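Local coordinates for protein GCN5-related N-acetyltransferase (Anabaena variabilis, PDB 2OZG) that belongs to the GNAT acetyltransferases, binds coenzyme A and probably transfers acetyl groups to amines, perhaps those of aminoglycosides, at residues 69-73 and 74-78; 237-240 and 241-245; 358-362 and 363-367. All blocks are in the same frame, centred on the assembly; numbering follows the deposited sequence.

Contact 1: residues 69-73 and 74-78; sequences GQWWG and GQRVP. With ACT (acetate ion), chain B.
Q70 and V77 form a hydrogen-bonded antiparallel pair: Q70 N gives to V77 O, and V77 N gives to Q70 O at 2.8 Å in a nearly straight bond (176°). In the next such pair W72 N meets Q75 O in the carbonyl plane at 3.0 Å, while Q75 N approaches W72 O from above its plane. W72 to Q75 make a type I' turn, with G73 and G74 both at positive phi, so this is the tight two-residue tip of the beta hairpin of strands 58-72 and 75-87. G73 N is bonded to H179, and G74 O to Q176. A water gives to G73 O and accepts from Q75 NE2.

Between these pairs, R76 CB sits over one face of the W71 ring, 3.8 Å from the six-membered centroid. The R76 chain runs on extended past G69. Its NE makes a salt bridge to D183. R76 NH1 bonds O of an acetate, probably from the crystallisation liquor, at 3.0 Å; NH2 reaches OXT weakly. On the other face, W72 NE1 gives to Q70 OE1 at 2.8 Å, a bent bond with NE1 above the Q70 carbonyl plane. Q70 NE2 bonds G180 O. V77 CG2 lies at the W72 ring edge.

Contact 2: residues 237-240 and 241-245; sequences LSNP and AVQSF
The backbone of S238 turns directly into helix 239-250, and the first helical bonds run from V242 N to S238 O at 3.1 Å and from Q243 N to N239 O at 2.9 Å. The second of these is nearly straight, with an N-H...O angle of 171°.

S238 is the N-cap. Its OG stands between the backbone N and the carbonyl carbon (chi1 67°), which brings it toward A241 N, ahead of it in the first turn. The capping bond is weak, 3.4 Å from A241 N to S238 OG. A241 N also makes a weak bond to S238 O, so this amide has two weak bonds, both to S238. S238 OG has a stronger partner in Q213. A241 CB packs 3.4 Å from S238 O, and V242 CG2, the branch beside its backbone N, also touches S238 O.

Two residues on, P240 O accepts twice from S244. S244 N and S244 OG reach it from opposite faces of its carbonyl plane. S244 OG to P240 O is 2.8 Å. This bond forms because S244 OG lies beside its own backbone N (chi1 -68°) and so points back down the helix. S244 OG is also hydrogen-bonded to L154 N, so the buried hydroxyl has two partners. Q243 CG rests 3.5 Å from the backbone N239 O. N239 packs on T368 of the second subunit.

Helix 239-250 links the parallel strands 227-236 and 258-263. L237, just before it, leans on helix 165-177. A241 and V242 pack on T236 of strand 227-236, and F245 on I231 of the same strand and I216 of strand 211-222.

Contact 3: residues 358-362 and 363-367; sequences SLFTP and RQLQL
The Q364 side chain reaches back to the backbone of the N-cap: T361 N gives to Q364 OE1 at 2.9 Å, almost straight at 173°. The donor lies in the carbonyl plane, on a lone pair. A water lies 2.8 Å from both Q364 OE1 and L359 O, between the helix start and the preceding loop. In return, Q364 N gives to T361 OG1 at 3.1 Å. A chi1 of 61° places the threonine hydroxyl near that amide. It is also bonded to E388 of the second subunit, whose carboxylate makes a salt bridge with R363 NH2.

Q364 OE1 also lies at the edge of the F360 ring, 3.8 Å from F360 CD1, with ring and amide planes 78° apart. F360 CB packs 3.8 Å from L365 CD2. L365 N bonds T361 O at 2.8 Å, and Q366 N bonds P362 O. P362 itself packs on helices 349-357 and 375-385. The reciprocal pair of T361 and Q364 is a capping box at the N-terminus of helix 362-367, within the sterol carrier protein-like domain.

The three contacts follow one another along the chain, each in a different domain. Contact 1 is in the first GNAT domain, contact 2 in the second and contact 3 in the sterol carrier protein-like domain. Contact 1 is a hairpin tip; contacts 2 and 3 are both helix starts. Contacts 1 and 3 have centres 21 Å apart and come within about 5 Å at their nearest atoms. H179 bridges them, bonding G73 N and S358 OG. Contact 2 is farther off, its centre 25 Å from contact 1 and 33 Å from contact 3. Contacts 2 and 3 both lie at the interface with the second subunit: N239 packs on its T368 and L367 on its S238.

Contact 1: residues 69-73 and 74-78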
ATOM      1  N   GLY A  69     -22.243 -33.691  14.037  1.00 33.15           N
ATOM      2  CA  GLY A  69     -21.366 -34.301  15.001  1.00 35.19           C
ATOM      3  C   GLY A  69     -20.019 -33.646  14.942  1.00 31.66           C
ATOM      4  O   GLY A  69     -19.689 -32.929  13.969  1.00 30.65           O
ATOM      5  N   GLN A  70     -19.230 -33.924  15.976  1.00 33.28           N
ATOM      6  CA  GLN A  70     -17.866 -33.417  16.069  1.00 31.70           C
ATOM      7  C   GLN A  70     -16.995 -34.532  16.655  1.00 30.15           C
ATOM      8  O   GLN A  70     -17.397 -35.190  17.618  1.00 31.88           O
ATOM      9  CB  GLN A  70     -17.799 -32.185  16.978  1.00 33.23           C
ATOM     10  CG  GLN A  70     -16.591 -31.358  16.716  1.00 32.66           C
ATOM     11  CD  GLN A  70     -16.615 -30.024  17.329  1.00 24.79           C
ATOM     12  OE1 GLN A  70     -17.274 -29.803  18.346  1.00 30.99           O
ATOM     13  NE2 GLN A  70     -15.772 -29.107  16.787  1.00 28.09           N
ATOM     14  N   TRP A  71     -15.807 -34.724  16.078  1.00 29.69           N
ATOM     15  CA  TRP A  71     -14.906 -35.776  16.538  1.00 30.37           C
ATOM     16  C   TRP A  71     -13.956 -35.325  17.680  1.00 29.50           C
ATOM     17  O   TRP A  71     -13.067 -34.519  17.443  1.00 30.45           O
ATOM     18  CB  TRP A  71     -14.140 -36.338  15.350  1.00 31.19           C
ATOM     19  CG  TRP A  71     -15.021 -36.976  14.316  1.00 26.81           C
ATOM     20  CD1 TRP A  71     -15.526 -36.359  13.199  1.00 30.47           C
ATOM     21  CD2 TRP A  71     -15.508 -38.328  14.268  1.00 32.97           C
ATOM     22  NE1 TRP A  71     -16.287 -37.217  12.488  1.00 33.47           N
ATOM     23  CE2 TRP A  71     -16.304 -38.436  13.111  1.00 27.30           C
ATOM     24  CE3 TRP A  71     -15.332 -39.458  15.067  1.00 29.79           C
ATOM     25  CZ2 TRP A  71     -16.913 -39.649  12.721  1.00 32.32           C
ATOM     26  CZ3 TRP A  71     -15.981 -40.621  14.721  1.00 29.42           C
ATOM     27  CH2 TRP A  71     -16.740 -40.722  13.562  1.00 31.39           C
ATOM     28  N   TRP A  72     -14.154 -35.853  18.899  1.00 29.99           N
ATOM     29  CA  TRP A  72     -13.327 -35.509  20.068  1.00 30.46           C
ATOM     30  C   TRP A  72     -12.749 -36.818  20.609  1.00 32.92           C
ATOM     31  O   TRP A  72     -13.502 -37.741  20.961  1.00 31.80           O
ATOM     32  CB  TRP A  72     -14.162 -34.800  21.168  1.00 33.93           C
ATOM     33  CG  TRP A  72     -14.738 -33.442  20.734  1.00 30.14           C
ATOM     34  CD1 TRP A  72     -16.045 -33.142  20.361  1.00 26.92           C
ATOM     35  CD2 TRP A  72     -13.972 -32.260  20.511  1.00 28.29           C
ATOM     36  NE1 TRP A  72     -16.127 -31.793  20.021  1.00 31.91           N
ATOM     37  CE2 TRP A  72     -14.856 -31.251  20.095  1.00 37.68           C
ATOM     38  CE3 TRP A  72     -12.607 -31.943  20.713  1.00 30.14           C
ATOM     39  CZ2 TRP A  72     -14.415 -29.967  19.828  1.00 37.58           C
ATOM     40  CZ3 TRP A  72     -12.169 -30.710  20.413  1.00 32.08           C
ATOM     41  CH2 TRP A  72     -13.058 -29.721  19.979  1.00 29.23           C
ATOM     42  N   GLY A  73     -11.431 -36.880  20.674  1.00 31.82           N
ATOM     43  CA  GLY A  73     -10.708 -38.033  21.104  1.00 34.62           C
ATOM     44  C   GLY A  73     -11.104 -39.257  20.272  1.00 34.00           C
ATOM     45  O   GLY A  73     -11.129 -40.360  20.772  1.00 31.98           O
ATOM     46  N   GLY A  74     -11.474 -39.025  19.026  1.00 31.15           N
ATOM     47  CA  GLY A  74     -11.808 -40.083  18.108  1.00 32.55           C
ATOM     48  C   GLY A  74     -13.182 -40.673  18.207  1.00 32.54           C
ATOM     49  O   GLY A  74     -13.430 -41.701  17.590  1.00 29.49           O
ATOM     50  N   GLN A  75     -14.063 -40.040  18.976  1.00 30.63           N
ATOM     51  CA  GLN A  75     -15.442 -40.467  19.115  1.00 31.67           C
ATOM     52  C   GLN A  75     -16.311 -39.358  18.571  1.00 30.85           C
ATOM     53  O   GLN A  75     -15.992 -38.181  18.719  1.00 30.18           O
ATOM     54  CB  GLN A  75     -15.765 -40.666  20.586  1.00 32.00           C
ATOM     55  CG  GLN A  75     -14.979 -41.807  21.253  1.00 34.63           C
ATOM     56  CD  GLN A  75     -15.260 -43.157  20.644  1.00 37.38           C
ATOM     57  OE1 GLN A  75     -16.416 -43.543  20.428  1.00 45.58           O
ATOM     58  NE2 GLN A  75     -14.208 -43.877  20.345  1.00 37.91           N
ATOM     59  N   ARG A  76     -17.397 -39.722  17.919  1.00 30.18           N
ATOM     60  CA  ARG A  76     -18.292 -38.724  17.398  1.00 29.94           C
ATOM     61  C   ARG A  76     -19.236 -38.278  18.524  1.00 35.09           C
ATOM     62  O   ARG A  76     -19.995 -39.082  19.038  1.00 33.17           O
ATOM     63  CB  ARG A  76     -19.141 -39.283  16.284  1.00 30.01           C
ATOM     64  CG  ARG A  76     -20.011 -38.259  15.620  1.00 32.30           C
ATOM     65  CD  ARG A  76     -21.148 -39.006  14.923  1.00 38.18           C
ATOM     66  NE  ARG A  76     -22.079 -38.134  14.210  1.00 45.80           N
ATOM     67  CZ  ARG A  76     -23.200 -37.617  14.713  1.00 33.15           C
ATOM     68  NH1 ARG A  76     -23.616 -37.897  15.931  1.00 38.73           N
ATOM     69  NH2 ARG A  76     -23.960 -36.869  13.936  1.00 37.95           N
ATOM     70  N   VAL A  77     -19.206 -36.993  18.856  1.00 33.22           N
ATOM     71  CA  VAL A  77     -20.102 -36.442  19.831  1.00 32.21           C
ATOM     72  C   VAL A  77     -21.174 -35.650  19.079  1.00 32.10           C
ATOM     73  O   VAL A  77     -20.820 -34.801  18.247  1.00 27.54           O
ATOM     74  CB  VAL A  77     -19.339 -35.474  20.719  1.00 33.11           C
ATOM     75  CG1 VAL A  77     -20.205 -34.951  21.823  1.00 34.04           C
ATOM     76  CG2 VAL A  77     -18.060 -36.153  21.270  1.00 35.15           C
ATOM     77  N   PRO A  78     -22.472 -35.955  19.295  1.00 28.90           N
ATOM     78  CA  PRO A  78     -23.503 -35.132  18.655  1.00 32.49           C
ATOM     79  C   PRO A  78     -23.296 -33.665  18.981  1.00 29.94           C
ATOM     80  O   PRO A  78     -23.002 -33.314  20.121  1.00 32.08           O
ATOM     81  CB  PRO A  78     -24.796 -35.638  19.262  1.00 31.28           C
ATOM     82  CG  PRO A  78     -24.512 -37.039  19.703  1.00 30.23           C
ATOM     83  CD  PRO A  78     -23.072 -37.025  20.103  1.00 30.82           C
TER
HETATM   84  C   ACT B 396     -26.880 -35.926  15.521  1.00 59.40           C
HETATM   85  O   ACT B 396     -26.484 -36.965  16.175  1.00 56.04           O
HETATM   86  OXT ACT B 396     -27.073 -36.053  14.267  1.00 59.82           O
HETATM   87  CH3 ACT B 396     -27.118 -34.579  16.169  1.00 54.14           C
HETATM   88  O   HOH W   1     -11.340 -42.897  20.870  1.00 38.06           O

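Contact 2: residues 237-240 and 241-245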
ATOM      1  N   LEU A 237      -4.124 -38.915   3.942  1.00 34.29           N
ATOM      2  CA  LEU A 237      -4.137 -39.986   4.950  1.00 35.24           C
ATOM      3  C   LEU A 237      -2.773 -40.615   5.193  1.00 37.81           C
ATOM      4  O   LEU A 237      -2.580 -41.281   6.207  1.00 36.08           O
ATOM      5  CB  LEU A 237      -5.141 -41.076   4.620  1.00 32.63           C
ATOM      6  CG  LEU A 237      -6.595 -40.641   4.485  1.00 36.94           C
ATOM      7  CD1 LEU A 237      -7.463 -41.842   4.118  1.00 39.18           C
ATOM      8  CD2 LEU A 237      -7.083 -39.993   5.771  1.00 34.52           C
ATOM      9  N   SER A 238      -1.819 -40.345   4.307  1.00 38.41           N
ATOM     10  CA  SER A 238      -0.519 -40.975   4.363  1.00 37.70           C
ATOM     11  C   SER A 238       0.515 -40.011   3.813  1.00 36.26           C
ATOM     12  O   SER A 238       0.167 -39.042   3.151  1.00 32.54           O
ATOM     13  CB  SER A 238      -0.540 -42.225   3.481  1.00 38.94           C
ATOM     14  OG  SER A 238      -0.679 -41.844   2.117  1.00 32.29           O
ATOM     15  N   ASN A 239       1.777 -40.312   4.061  1.00 33.98           N
ATOM     16  CA  ASN A 239       2.862 -39.481   3.552  1.00 36.96           C
ATOM     17  C   ASN A 239       2.943 -39.407   2.021  1.00 36.32           C
ATOM     18  O   ASN A 239       3.230 -38.347   1.476  1.00 35.70           O
ATOM     19  CB  ASN A 239       4.193 -39.941   4.133  1.00 40.13           C
ATOM     20  CG  ASN A 239       5.320 -39.026   3.731  1.00 42.56           C
ATOM     21  OD1 ASN A 239       5.234 -37.766   3.801  1.00 39.86           O
ATOM     22  ND2 ASN A 239       6.364 -39.640   3.279  1.00 35.54           N
ATOM     23  N   PRO A 240       2.753 -40.547   1.316  1.00 35.20           N
ATOM     24  CA  PRO A 240       2.683 -40.456  -0.154  1.00 35.55           C
ATOM     25  C   PRO A 240       1.573 -39.476  -0.628  1.00 35.26           C
ATOM     26  O   PRO A 240       1.734 -38.830  -1.639  1.00 31.91           O
ATOM     27  CB  PRO A 240       2.378 -41.870  -0.557  1.00 36.52           C
ATOM     28  CG  PRO A 240       3.000 -42.694   0.541  1.00 31.12           C
ATOM     29  CD  PRO A 240       2.710 -41.941   1.765  1.00 35.20           C
ATOM     30  N   ALA A 241       0.466 -39.377   0.111  1.00 34.48           N
ATOM     31  CA  ALA A 241      -0.585 -38.413  -0.257  1.00 35.31           C
ATOM     32  C   ALA A 241      -0.087 -37.010   0.001  1.00 35.14           C
ATOM     33  O   ALA A 241      -0.356 -36.131  -0.797  1.00 33.26           O
ATOM     34  CB  ALA A 241      -1.885 -38.677   0.475  1.00 35.74           C
ATOM     35  N   VAL A 242       0.655 -36.807   1.095  1.00 36.30           N
ATOM     36  CA  VAL A 242       1.207 -35.485   1.400  1.00 38.18           C
ATOM     37  C   VAL A 242       2.213 -35.037   0.345  1.00 37.69           C
ATOM     38  O   VAL A 242       2.100 -33.925  -0.154  1.00 37.20           O
ATOM     39  CB  VAL A 242       1.820 -35.333   2.822  1.00 39.72           C
ATOM     40  CG1 VAL A 242       2.319 -33.902   3.024  1.00 44.04           C
ATOM     41  CG2 VAL A 242       0.816 -35.666   3.914  1.00 40.05           C
ATOM     42  N   GLN A 243       3.159 -35.898  -0.031  1.00 38.95           N
ATOM     43  CA  GLN A 243       4.147 -35.548  -1.082  1.00 38.12           C
ATOM     44  C   GLN A 243       3.474 -35.231  -2.413  1.00 38.49           C
ATOM     45  O   GLN A 243       3.877 -34.321  -3.163  1.00 36.22           O
ATOM     46  CB  GLN A 243       5.146 -36.678  -1.303  1.00 40.37           C
ATOM     47  CG  GLN A 243       6.036 -36.993  -0.118  1.00 39.77           C
ATOM     48  CD  GLN A 243       6.968 -35.822   0.363  1.00 62.61           C
ATOM     49  OE1 GLN A 243       7.180 -34.836  -0.348  1.00 61.10           O
ATOM     50  NE2 GLN A 243       7.548 -35.975   1.573  1.00 59.88           N
ATOM     51  N   SER A 244       2.439 -35.993  -2.697  1.00 34.97           N
ATOM     52  CA  SER A 244       1.668 -35.865  -3.929  1.00 34.85           C
ATOM     53  C   SER A 244       0.879 -34.561  -3.959  1.00 34.85           C
ATOM     54  O   SER A 244       0.801 -33.883  -4.962  1.00 32.42           O
ATOM     55  CB  SER A 244       0.801 -37.117  -4.101  1.00 38.05           C
ATOM     56  OG  SER A 244       1.615 -38.291  -4.375  1.00 38.67           O
ATOM     57  N   PHE A 245       0.356 -34.173  -2.805  1.00 36.07           N
ATOM     58  CA  PHE A 245      -0.337 -32.919  -2.633  1.00 38.11           C
ATOM     59  C   PHE A 245       0.567 -31.737  -2.969  1.00 36.34           C
ATOM     60  O   PHE A 245       0.248 -30.909  -3.816  1.00 36.08           O
ATOM     61  CB  PHE A 245      -0.757 -32.896  -1.163  1.00 38.53           C
ATOM     62  CG  PHE A 245      -1.372 -31.619  -0.670  1.00 41.63           C
ATOM     63  CD1 PHE A 245      -2.748 -31.420  -0.730  1.00 39.28           C
ATOM     64  CD2 PHE A 245      -0.591 -30.665   0.013  1.00 30.94           C
ATOM     65  CE1 PHE A 245      -3.332 -30.227  -0.173  1.00 36.91           C
ATOM     66  CE2 PHE A 245      -1.149 -29.497   0.512  1.00 38.70           C
ATOM     67  CZ  PHE A 245      -2.540 -29.297   0.443  1.00 40.67           C
TER

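Contact 3: residues 358-362 and 363-367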
ATOM      1  N   SER A 358      -9.208 -29.415  24.691  1.00 31.67           N
ATOM      2  CA  SER A 358      -7.753 -29.376  24.722  1.00 32.50           C
ATOM      3  C   SER A 358      -7.158 -28.166  24.048  1.00 33.64           C
ATOM      4  O   SER A 358      -5.999 -28.181  23.680  1.00 37.35           O
ATOM      5  CB  SER A 358      -7.105 -30.635  24.083  1.00 33.99           C
ATOM      6  OG  SER A 358      -7.873 -31.738  24.405  1.00 31.30           O
ATOM      7  N   LEU A 359      -7.910 -27.086  23.900  1.00 34.92           N
ATOM      8  CA  LEU A 359      -7.318 -25.877  23.340  1.00 32.25           C
ATOM      9  C   LEU A 359      -6.227 -25.359  24.279  1.00 33.82           C
ATOM     10  O   LEU A 359      -5.139 -24.941  23.831  1.00 31.84           O
ATOM     11  CB  LEU A 359      -8.408 -24.781  23.169  1.00 34.95           C
ATOM     12  CG  LEU A 359      -7.897 -23.482  22.560  1.00 36.39           C
ATOM     13  CD1 LEU A 359      -7.273 -23.689  21.205  1.00 43.83           C
ATOM     14  CD2 LEU A 359      -9.000 -22.439  22.495  1.00 36.37           C
ATOM     15  N   PHE A 360      -6.577 -25.271  25.567  1.00 32.54           N
ATOM     16  CA  PHE A 360      -5.661 -24.877  26.627  1.00 33.76           C
ATOM     17  C   PHE A 360      -5.595 -25.955  27.659  1.00 34.62           C
ATOM     18  O   PHE A 360      -6.600 -26.659  27.903  1.00 31.76           O
ATOM     19  CB  PHE A 360      -6.124 -23.545  27.251  1.00 35.36           C
ATOM     20  CG  PHE A 360      -6.066 -22.409  26.267  1.00 33.87           C
ATOM     21  CD1 PHE A 360      -4.864 -22.033  25.735  1.00 35.50           C
ATOM     22  CD2 PHE A 360      -7.214 -21.752  25.863  1.00 34.68           C
ATOM     23  CE1 PHE A 360      -4.784 -20.979  24.799  1.00 41.91           C
ATOM     24  CE2 PHE A 360      -7.141 -20.718  24.955  1.00 39.76           C
ATOM     25  CZ  PHE A 360      -5.947 -20.348  24.416  1.00 37.64           C
ATOM     26  N   THR A 361      -4.405 -26.111  28.254  1.00 31.12           N
ATOM     27  CA  THR A 361      -4.168 -27.113  29.266  1.00 27.80           C
ATOM     28  C   THR A 361      -4.706 -26.629  30.573  1.00 30.49           C
ATOM     29  O   THR A 361      -4.972 -25.436  30.740  1.00 32.79           O
ATOM     30  CB  THR A 361      -2.661 -27.377  29.503  1.00 31.04           C
ATOM     31  OG1 THR A 361      -2.019 -26.154  29.957  1.00 35.80           O
ATOM     32  CG2 THR A 361      -1.982 -27.930  28.257  1.00 31.17           C
ATOM     33  N   PRO A 362      -4.953 -27.565  31.505  1.00 31.83           N
ATOM     34  CA  PRO A 362      -5.378 -27.129  32.809  1.00 30.14           C
ATOM     35  C   PRO A 362      -4.532 -26.052  33.421  1.00 32.92           C
ATOM     36  O   PRO A 362      -5.079 -25.102  33.982  1.00 31.84           O
ATOM     37  CB  PRO A 362      -5.393 -28.453  33.642  1.00 31.23           C
ATOM     38  CG  PRO A 362      -5.785 -29.466  32.670  1.00 30.79           C
ATOM     39  CD  PRO A 362      -5.071 -29.036  31.347  1.00 28.43           C
ATOM     40  N   ARG A 363      -3.213 -26.203  33.338  1.00 32.33           N
ATOM     41  CA  ARG A 363      -2.278 -25.212  33.855  1.00 35.41           C
ATOM     42  C   ARG A 363      -2.536 -23.850  33.226  1.00 31.45           C
ATOM     43  O   ARG A 363      -2.553 -22.837  33.917  1.00 29.29           O
ATOM     44  CB  ARG A 363      -0.849 -25.619  33.496  1.00 35.36           C
ATOM     45  CG  ARG A 363       0.190 -24.801  34.211  1.00 39.11           C
ATOM     46  CD  ARG A 363       1.585 -25.033  33.651  1.00 39.44           C
ATOM     47  NE  ARG A 363       1.739 -24.608  32.257  1.00 38.73           N
ATOM     48  CZ  ARG A 363       2.137 -23.391  31.884  1.00 44.90           C
ATOM     49  NH1 ARG A 363       2.408 -22.459  32.788  1.00 41.24           N
ATOM     50  NH2 ARG A 363       2.260 -23.105  30.593  1.00 44.86           N
ATOM     51  N   GLN A 364      -2.693 -23.836  31.910  1.00 31.84           N
ATOM     52  CA  GLN A 364      -2.997 -22.595  31.170  1.00 33.67           C
ATOM     53  C   GLN A 364      -4.351 -21.995  31.570  1.00 32.17           C
ATOM     54  O   GLN A 364      -4.503 -20.803  31.619  1.00 30.14           O
ATOM     55  CB  GLN A 364      -2.991 -22.854  29.657  1.00 32.35           C
ATOM     56  CG  GLN A 364      -1.543 -22.993  29.091  1.00 34.66           C
ATOM     57  CD  GLN A 364      -1.540 -23.402  27.668  1.00 36.98           C
ATOM     58  OE1 GLN A 364      -2.292 -24.325  27.249  1.00 38.09           O
ATOM     59  NE2 GLN A 364      -0.704 -22.724  26.872  1.00 43.24           N
ATOM     60  N   LEU A 365      -5.340 -22.832  31.813  1.00 36.02           N
ATOM     61  CA  LEU A 365      -6.643 -22.357  32.270  1.00 36.59           C
ATOM     62  C   LEU A 365      -6.591 -21.831  33.741  1.00 35.58           C
ATOM     63  O   LEU A 365      -7.237 -20.836  34.114  1.00 33.41           O
ATOM     64  CB  LEU A 365      -7.669 -23.462  32.074  1.00 34.42           C
ATOM     65  CG  LEU A 365      -7.955 -23.816  30.606  1.00 34.91           C
ATOM     66  CD1 LEU A 365      -8.775 -25.107  30.438  1.00 34.99           C
ATOM     67  CD2 LEU A 365      -8.656 -22.615  29.861  1.00 39.48           C
ATOM     68  N   GLN A 366      -5.758 -22.449  34.554  1.00 32.58           N
ATOM     69  CA  GLN A 366      -5.546 -21.983  35.882  1.00 35.09           C
ATOM     70  C   GLN A 366      -4.933 -20.596  35.855  1.00 33.57           C
ATOM     71  O   GLN A 366      -5.378 -19.686  36.554  1.00 34.45           O
ATOM     72  CB  GLN A 366      -4.605 -22.909  36.625  1.00 35.17           C
ATOM     73  CG  GLN A 366      -4.419 -22.517  38.065  1.00 36.29           C
ATOM     74  CD  GLN A 366      -3.397 -23.388  38.774  1.00 39.96           C
ATOM     75  OE1 GLN A 366      -2.320 -23.711  38.229  1.00 46.39           O
ATOM     76  NE2 GLN A 366      -3.728 -23.777  39.978  1.00 36.92           N
ATOM     77  N   LEU A 367      -3.901 -20.448  35.047  1.00 33.78           N
ATOM     78  CA  LEU A 367      -3.158 -19.193  34.946  1.00 36.13           C
ATOM     79  C   LEU A 367      -3.985 -18.016  34.444  1.00 36.29           C
ATOM     80  O   LEU A 367      -3.685 -16.889  34.775  1.00 38.36           O
ATOM     81  CB  LEU A 367      -1.968 -19.396  34.022  1.00 30.45           C
ATOM     82  CG  LEU A 367      -1.142 -18.159  33.672  1.00 38.94           C
ATOM     83  CD1 LEU A 367      -0.437 -17.643  34.898  1.00 40.70           C
ATOM     84  CD2 LEU A 367      -0.148 -18.506  32.580  1.00 42.82           C
TER
HETATM   85  O   HOH W   2      -2.482 -25.102  24.546  1.00 41.63           O